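Local coordinates for protein peptidase M14, carboxypeptidase A (Thermoplasmatales archaeon SCGC AB-540-F20, PDB 4XED) that binds calcium as a PKD domain, a beta-sandwich module of an M14 carboxypeptidase-like enzyme, and may mediate binding to other proteins, at residues A[5-10]-A[78-83]; A[29-34]-A[56-61]. One frame throughout, in Å; residues are numbered along the deposited sequence.

Contact 1. Residues A[5-10]-A[78-83]. With CA (calcium ion), chain B; EDO (1,2-ethanediol), chain C.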
ATOM      1  N   ASP A   5      12.128  16.604   0.760  1.00 11.47           N
ATOM      2  CA  ASP A   5      11.986  15.627  -0.332  1.00 11.18           C
ATOM      3  C   ASP A   5      10.766  14.753  -0.083  1.00 10.12           C
ATOM      4  O   ASP A   5      10.412  14.519   1.063  1.00  9.50           O
ATOM      5  CB  ASP A   5      13.255  14.763  -0.400  1.00 14.33           C
ATOM      6  CG  ASP A   5      14.516  15.594  -0.465  1.00 17.84           C
ATOM      7  OD1 ASP A   5      14.688  16.297  -1.480  1.00 22.07           O
ATOM      8  OD2 ASP A   5      15.322  15.564   0.512  1.00 20.38           O
ATOM      9  N   PRO A   6      10.145  14.232  -1.156  1.00  9.87           N
ATOM     10  CA  PRO A   6       8.995  13.343  -0.960  1.00  9.85           C
ATOM     11  C   PRO A   6       9.442  11.964  -0.539  1.00  9.21           C
ATOM     12  O   PRO A   6      10.603  11.584  -0.748  1.00  9.09           O
ATOM     13  CB  PRO A   6       8.351  13.285  -2.346  1.00 13.00           C
ATOM     14  CG  PRO A   6       9.491  13.422  -3.269  1.00 15.00           C
ATOM     15  CD  PRO A   6      10.500  14.338  -2.586  1.00 13.50           C
ATOM     16  N   PRO A   7       8.525  11.192   0.056  1.00  8.95           N
ATOM     17  CA  PRO A   7       8.903   9.823   0.372  1.00  8.58           C
ATOM     18  C   PRO A   7       9.272   9.051  -0.879  1.00  7.43           C
ATOM     19  O   PRO A   7       8.839   9.365  -2.008  1.00  8.31           O
ATOM     20  CB  PRO A   7       7.628   9.235   0.995  1.00  9.20           C
ATOM     21  CG  PRO A   7       6.866  10.403   1.503  1.00 10.35           C
ATOM     22  CD  PRO A   7       7.145  11.492   0.498  1.00 10.58           C
ATOM     23  N   ASN A   8      10.084   8.024  -0.653  1.00  6.93           N
ATOM     24  CA  ASN A   8      10.342   7.039  -1.682  1.00  7.71           C
ATOM     25  C   ASN A   8       9.080   6.263  -2.031  1.00  7.17           C
ATOM     26  O   ASN A   8       8.103   6.237  -1.283  1.00  7.33           O
ATOM     27  CB  ASN A   8      11.485   6.156  -1.228  1.00  9.39           C
ATOM     28  CG  ASN A   8      12.760   6.933  -1.156  1.00 12.83           C
ATOM     29  OD1 ASN A   8      13.146   7.573  -2.124  1.00 17.87           O
ATOM     30  ND2 ASN A   8      13.370   6.972   0.009  1.00 15.27           N
ATOM     31  N   ILE A   9       9.090   5.613  -3.171  1.00  7.55           N
ATOM     32  CA  ILE A   9       7.943   4.853  -3.589  1.00  7.69           C
ATOM     33  C   ILE A   9       7.773   3.639  -2.674  1.00  7.26           C
ATOM     34  O   ILE A   9       8.727   2.864  -2.449  1.00  7.50           O
ATOM     35  CB  ILE A   9       8.164   4.364  -5.022  1.00  8.16           C
ATOM     36  CG1 ILE A   9       8.317   5.543  -5.967  1.00 10.51           C
ATOM     37  CG2 ILE A   9       7.017   3.537  -5.464  1.00 11.16           C
ATOM     38  CD1 ILE A   9       8.711   5.181  -7.389  1.00 13.72           C
ATOM     39  N   PRO A  10       6.542   3.404  -2.181  1.00  6.20           N
ATOM     40  CA  PRO A  10       6.369   2.245  -1.310  1.00  6.56           C
ATOM     41  C   PRO A  10       6.548   0.906  -1.983  1.00  6.03           C
ATOM     42  O   PRO A  10       6.300   0.744  -3.181  1.00  7.42           O
ATOM     43  CB  PRO A  10       4.927   2.396  -0.810  1.00  5.28           C
ATOM     44  CG  PRO A  10       4.663   3.889  -0.879  1.00  6.63           C
ATOM     45  CD  PRO A  10       5.365   4.305  -2.114  1.00  7.18           C
ATOM     46  N   ALA A  78       0.143   1.511  -3.642  1.00  5.55           N
ATOM     47  CA  ALA A  78       0.362   2.318  -2.460  1.00  4.96           C
ATOM     48  C   ALA A  78       1.277   3.477  -2.770  1.00  4.81           C
ATOM     49  O   ALA A  78       2.297   3.325  -3.423  1.00  5.45           O
ATOM     50  CB  ALA A  78       0.936   1.485  -1.334  1.00  6.90           C
ATOM     51  N   LYS A  79       0.897   4.652  -2.276  1.00  4.83           N
ATOM     52  CA  LYS A  79       1.759   5.850  -2.290  1.00  4.72           C
ATOM     53  C   LYS A  79       1.836   6.399  -0.865  1.00  5.16           C
ATOM     54  O   LYS A  79       1.056   5.983   0.004  1.00  6.03           O
ATOM     55  CB  LYS A  79       1.273   6.893  -3.294  1.00  7.03           C
ATOM     56  CG  LYS A  79      -0.079   7.475  -2.976  1.00  6.35           C
ATOM     57  CD  LYS A  79      -0.506   8.555  -3.975  1.00  8.35           C
ATOM     58  CE  LYS A  79      -1.995   8.915  -3.773  1.00  9.66           C
ATOM     59  NZ  LYS A  79      -2.377  10.120  -4.602  1.00 12.10           N
ATOM     60  N   ALA A  80       2.792   7.291  -0.624  1.00  5.21           N
ATOM     61  CA  ALA A  80       2.972   7.817   0.714  1.00  6.31           C
ATOM     62  C   ALA A  80       3.172   9.329   0.599  1.00  6.10           C
ATOM     63  O   ALA A  80       3.656   9.854  -0.412  1.00  7.86           O
ATOM     64  CB  ALA A  80       4.177   7.194   1.374  1.00  6.73           C
ATOM     65  N   LYS A  81       2.847  10.061   1.662  1.00  6.92           N
ATOM     66  CA  LYS A  81       3.154  11.479   1.712  1.00  7.31           C
ATOM     67  C   LYS A  81       3.681  11.799   3.087  1.00  6.57           C
ATOM     68  O   LYS A  81       3.308  11.197   4.087  1.00  7.44           O
ATOM     69  CB  LYS A  81       1.951  12.343   1.376  1.00  9.56           C
ATOM     70  CG  LYS A  81       0.918  12.441   2.460  1.00 10.46           C
ATOM     71  CD  LYS A  81      -0.283  13.275   1.991  1.00 12.09           C
ATOM     72  CE  LYS A  81      -1.360  13.253   3.027  1.00 14.50           C
ATOM     73  NZ  LYS A  81      -2.512  14.116   2.643  1.00 21.70           N
ATOM     74  N   ASP A  82       4.599  12.738   3.136  1.00  7.13           N
ATOM     75  CA  ASP A  82       5.127  13.133   4.414  1.00  7.27           C
ATOM     76  C   ASP A  82       4.242  14.175   5.113  1.00  7.71           C
ATOM     77  O   ASP A  82       3.170  14.480   4.654  1.00  8.35           O
ATOM     78  CB  ASP A  82       6.583  13.595   4.260  1.00  7.34           C
ATOM     79  CG  ASP A  82       6.773  14.821   3.375  1.00  8.70           C
ATOM     80  OD1 ASP A  82       5.821  15.562   3.087  1.00  8.33           O
ATOM     81  OD2 ASP A  82       7.944  15.066   3.004  1.00  9.65           O
ATOM     82  N   ILE A  83       4.712  14.713   6.242  1.00  9.88           N
ATOM     83  CA  ILE A  83       3.930  15.621   7.057  1.00 11.40           C
ATOM     84  C   ILE A  83       3.670  16.924   6.324  1.00 11.11           C
ATOM     85  O   ILE A  83       2.643  17.562   6.556  1.00 12.93           O
ATOM     86  CB  ILE A  83       4.631  15.884   8.417  1.00 14.65           C
ATOM     87  CG1 ILE A  83       4.832  14.558   9.150  1.00 16.01           C
ATOM     88  CG2 ILE A  83       3.856  16.871   9.271  1.00 18.18           C
ATOM     89  CD1 ILE A  83       3.568  13.656   9.226  1.00 16.95           C
TER
HETATM   90 CA    CA B 101      10.215  14.505   3.370  1.00  8.38          CA
HETATM   91  C1  EDO C 102      -6.026  10.104  -4.490  1.00 32.83           C
HETATM   92  O1  EDO C 102      -4.968  10.788  -3.838  1.00 29.92           O
HETATM   93  C2  EDO C 102      -5.414   9.051  -5.398  1.00 33.00           C
HETATM   94  O2  EDO C 102      -6.340   8.737  -6.447  1.00 33.46           O

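Contact 2. Residues A[29-34]-A[56-61]. With CA (calcium ion), chain B.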
ATOM      1  N   VAL A  29       5.861  -0.793   3.017  1.00  6.23           N
ATOM      2  CA  VAL A  29       6.879   0.031   3.668  1.00  6.51           C
ATOM      3  C   VAL A  29       7.551   0.984   2.706  1.00  6.40           C
ATOM      4  O   VAL A  29       7.768   0.668   1.534  1.00  7.36           O
ATOM      5  CB  VAL A  29       7.972  -0.835   4.357  1.00  6.89           C
ATOM      6  CG1 VAL A  29       8.714  -1.683   3.344  1.00  9.03           C
ATOM      7  CG2 VAL A  29       8.954   0.013   5.194  1.00  8.61           C
ATOM      8  N   THR A  30       7.856   2.176   3.207  1.00  7.07           N
ATOM      9  CA  THR A  30       8.742   3.065   2.515  1.00  6.51           C
ATOM     10  C   THR A  30       9.541   3.857   3.540  1.00  5.64           C
ATOM     11  O   THR A  30       9.309   3.734   4.744  1.00  7.62           O
ATOM     12  CB  THR A  30       7.980   3.986   1.553  1.00  7.46           C
ATOM     13  OG1 THR A  30       8.926   4.505   0.620  1.00  8.17           O
ATOM     14  CG2 THR A  30       7.279   5.140   2.270  1.00  9.46           C
ATOM     15  N   THR A  31      10.481   4.643   3.039  1.00  6.30           N
ATOM     16  CA  THR A  31      11.211   5.612   3.841  1.00  5.69           C
ATOM     17  C   THR A  31      11.054   6.996   3.232  1.00  7.37           C
ATOM     18  O   THR A  31      10.821   7.163   2.043  1.00  7.33           O
ATOM     19  CB  THR A  31      12.723   5.274   3.922  1.00  7.02           C
ATOM     20  OG1 THR A  31      13.320   5.339   2.631  1.00  8.68           O
ATOM     21  CG2 THR A  31      12.957   3.886   4.450  1.00  8.51           C
ATOM     22  N   ASP A  32      11.181   8.002   4.089  1.00  7.67           N
ATOM     23  CA  ASP A  32      11.301   9.377   3.651  1.00  6.83           C
ATOM     24  C   ASP A  32      12.761   9.800   3.775  1.00  9.07           C
ATOM     25  O   ASP A  32      13.364   9.546   4.809  1.00  8.90           O
ATOM     26  CB  ASP A  32      10.375  10.255   4.504  1.00  7.03           C
ATOM     27  CG  ASP A  32      10.418  11.723   4.096  1.00  7.55           C
ATOM     28  OD1 ASP A  32      11.337  12.448   4.566  1.00  9.81           O
ATOM     29  OD2 ASP A  32       9.574  12.164   3.271  1.00  8.80           O
ATOM     30  N   PRO A  33      13.319  10.494   2.761  1.00  8.95           N
ATOM     31  CA  PRO A  33      14.744  10.838   2.785  1.00 10.18           C
ATOM     32  C   PRO A  33      15.135  11.752   3.920  1.00 10.68           C
ATOM     33  O   PRO A  33      16.317  11.797   4.262  1.00 13.26           O
ATOM     34  CB  PRO A  33      14.957  11.553   1.449  1.00 12.07           C
ATOM     35  CG  PRO A  33      13.913  11.033   0.551  1.00 13.64           C
ATOM     36  CD  PRO A  33      12.720  10.790   1.443  1.00  9.46           C
ATOM     37  N   ASN A  34      14.164  12.471   4.467  1.00  9.72           N
ATOM     38  CA  ASN A  34      14.410  13.407   5.554  1.00  9.66           C
ATOM     39  C   ASN A  34      14.083  12.801   6.901  1.00 10.98           C
ATOM     40  O   ASN A  34      14.190  13.480   7.929  1.00 12.24           O
ATOM     41  CB  ASN A  34      13.577  14.669   5.346  1.00  9.94           C
ATOM     42  CG  ASN A  34      13.589  15.140   3.910  1.00  9.72           C
ATOM     43  OD1 ASN A  34      12.600  15.061   3.193  1.00 10.11           O
ATOM     44  ND2 ASN A  34      14.737  15.625   3.474  1.00 13.51           N
ATOM     45  N   TYR A  56       2.854   7.015  10.337  1.00  7.98           N
ATOM     46  CA  TYR A  56       3.785   5.975  10.739  1.00  7.29           C
ATOM     47  C   TYR A  56       5.207   6.513  10.645  1.00  7.06           C
ATOM     48  O   TYR A  56       5.471   7.486   9.920  1.00  7.90           O
ATOM     49  CB  TYR A  56       3.656   4.757   9.847  1.00  8.81           C
ATOM     50  CG  TYR A  56       2.303   4.093   9.929  1.00  9.30           C
ATOM     51  CD1 TYR A  56       1.946   3.305  11.016  1.00 11.24           C
ATOM     52  CD2 TYR A  56       1.370   4.271   8.915  1.00 10.23           C
ATOM     53  CE1 TYR A  56       0.689   2.689  11.065  1.00 11.37           C
ATOM     54  CE2 TYR A  56       0.119   3.671   8.965  1.00 11.66           C
ATOM     55  CZ  TYR A  56      -0.216   2.884  10.030  1.00 12.15           C
ATOM     56  OH  TYR A  56      -1.467   2.303  10.066  1.00 15.73           O
ATOM     57  N   ALA A  57       6.148   5.890  11.357  1.00  8.25           N
ATOM     58  CA  ALA A  57       7.556   6.250  11.250  1.00  9.00           C
ATOM     59  C   ALA A  57       8.055   5.918   9.849  1.00  8.61           C
ATOM     60  O   ALA A  57       7.669   4.874   9.265  1.00  7.88           O
ATOM     61  CB  ALA A  57       8.373   5.483  12.279  1.00  9.98           C
ATOM     62  N   SER A  58       8.993   6.729   9.368  1.00  8.68           N
ATOM     63  CA  SER A  58       9.726   6.366   8.182  1.00  7.63           C
ATOM     64  C   SER A  58      10.367   4.991   8.396  1.00  7.85           C
ATOM     65  O   SER A  58      11.009   4.759   9.416  1.00  9.03           O
ATOM     66  CB  SER A  58      10.760   7.431   7.868  1.00  7.80           C
ATOM     67  OG  SER A  58      11.565   7.107   6.756  1.00  9.11           O
ATOM     68  N   GLY A  59      10.165   4.082   7.445  1.00  7.41           N
ATOM     69  CA  GLY A  59      10.806   2.773   7.474  1.00  7.16           C
ATOM     70  C   GLY A  59      10.102   1.693   8.257  1.00  7.07           C
ATOM     71  O   GLY A  59      10.544   0.545   8.291  1.00  8.25           O
ATOM     72  N   GLU A  60       8.991   2.050   8.873  1.00  7.31           N
ATOM     73  CA  GLU A  60       8.190   1.101   9.613  1.00  8.03           C
ATOM     74  C   GLU A  60       7.334   0.250   8.702  1.00  7.93           C
ATOM     75  O   GLU A  60       6.574   0.776   7.898  1.00  8.93           O
ATOM     76  CB  GLU A  60       7.303   1.861  10.592  1.00  9.62           C
ATOM     77  CG  GLU A  60       6.413   0.984  11.458  1.00 11.73           C
ATOM     78  CD  GLU A  60       5.488   1.787  12.379  1.00 12.82           C
ATOM     79  OE1 GLU A  60       5.624   3.049  12.441  1.00 15.21           O
ATOM     80  OE2 GLU A  60       4.625   1.136  12.990  1.00 15.22           O
ATOM     81  N   GLU A  61       7.460  -1.066   8.797  1.00  7.07           N
ATOM     82  CA  GLU A  61       6.612  -1.970   8.003  1.00  7.11           C
ATOM     83  C   GLU A  61       5.225  -2.022   8.622  1.00  6.79           C
ATOM     84  O   GLU A  61       5.094  -2.174   9.845  1.00  7.60           O
ATOM     85  CB  GLU A  61       7.197  -3.373   7.910  1.00  8.51           C
ATOM     86  CG  GLU A  61       8.486  -3.459   7.108  1.00 10.29           C
ATOM     87  CD  GLU A  61       8.989  -4.900   7.009  1.00 11.15           C
ATOM     88  OE1 GLU A  61       9.433  -5.467   8.051  1.00 12.94           O
ATOM     89  OE2 GLU A  61       8.924  -5.489   5.909  1.00 10.83           O
TER
HETATM   90 CA    CA B 101      10.215  14.505   3.370  1.00  8.38          CA

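Contact 1. Residues A[5-10]-A[78-83]
Pro7 and Pro10 lean over strand 72-82 in the beta-sandwich of this PKD domain, and at the far end of the same contact Asp5 and Asp82 share a calcium ion. The two segments run roughly antiparallel, with end-to-end directions 154° apart, yet no hydrogen bond joins them: residues 5-10 lie alongside the strand in the opposite sense, as an irregular lead-in to strand 11-13.

Pro7, Pro10, Ala78 and Ala80 supply most of the 302 Å² buried. Ala80 CB sits between the two prolines, 4.0 Å from Pro7 CB and equally far from Pro10 CG. The edge of the Pro10 ring also rests on the backbone, its CD 3.5 Å from Ala78 O, while its CB meets the methyl of Ala78. Pro7 CG reaches the peptide between Lys81 and Asp82, 3.6 Å from Asp82 N. Ile38 of strand 38-43 adds to the packing around Pro7.

The polar end is made by metal coordination. The backbone carbonyl of Asp5 and one carboxylate oxygen of Asp82 come together because both face the calcium ion, whose site Asn4, Asp32, Asn34 and Asp36 complete. Asp82 holds CG between its backbone N and carbonyl carbon (chi1 63°), which turns the carboxylate toward the metal; outside the two segments, Tyr86 is its strongest polar partner. Asp82 OD2 binds calcium at 2.4 Å, and Asp5 O at 2.3 Å.

Contact 2. Residues A[29-34]-A[56-61]
Ser58 and Gly59 supply the two polar links to residues 29-34, one through a side chain and one through the backbone. Ser58 OG accepts the amide of Asp32, with Asp32 N to Ser58 OG at 2.8 Å and a nearly straight N-H...O angle of 165°. The hydroxyl gets there because it stands anti to the serine's own backbone N (chi1 177°), and it also passes close by Thr31 CA. Gly59 N donates to Thr30 O at 2.9 Å; this bond is more bent, at 137°, although the donor lies in the carbonyl plane.

The turn that presents these groups is type II, running from Ala57 to Glu60, and is closed by the amide of Glu60 bonding to Ala57 O. The extended Glu60 side chain carries its carboxylate to the start of the turn: Ala57 N donates to Glu60 OE1 at 3.1 Å, nearly along the C-O axis. Gly59 has a positive phi, a conformation that brings the carbonyl O of Ser58 close to where a CB would stand and so suits a glycine.

Van der Waals contacts flank the bonds: the Val29 CG2 methyl lies 3.5 Å from Gly59 O, Val29 CB packs on the aliphatic Glu61 CG, and the methyl of Thr31 touches Gly59 CA. The hydroxyls of Thr30 and Thr31 both turn instead to Asn8, the first to its backbone O, the second to its side-chain ND2.

Both carboxylate oxygens of Asp32 bind calcium, Asp32 OD2 at 2.4 Å from the ion. Asp32 OD1 also accepts Asn34 N from above the carboxylate plane, and Asn34 OD1 joins the same ion. Ser58 thus holds the backbone amide of a first-shell ligand whose own OD1 closes an Asx turn with Asn34 N, a turn that contributes to the calcium site of this PKD beta-sandwich.

Along the chain contact 2 is nested inside contact 1: residues 29-34 and 56-61 both fall between 5-10 and 78-83. The centres lie about 8 Å apart, on the same side of the chain's centre. Contact 1 lays the lead-in to strand 11-13 on strand 72-82 of the four-stranded sheet, whereas contact 2 joins the loops that lead from strand 24-29 to 38-43 and from 49-56 to 62-66, each crossing between the two sheets. They meet directly where Asp5 N and Asn34 OD1 stand 2.9 Å apart, a probable hydrogen bond. Both also contribute ligands to one calcium ion, which therefore ties the N-terminal segment, the loop after strand 24-29 and residues 78-83 together at one end of the sandwich.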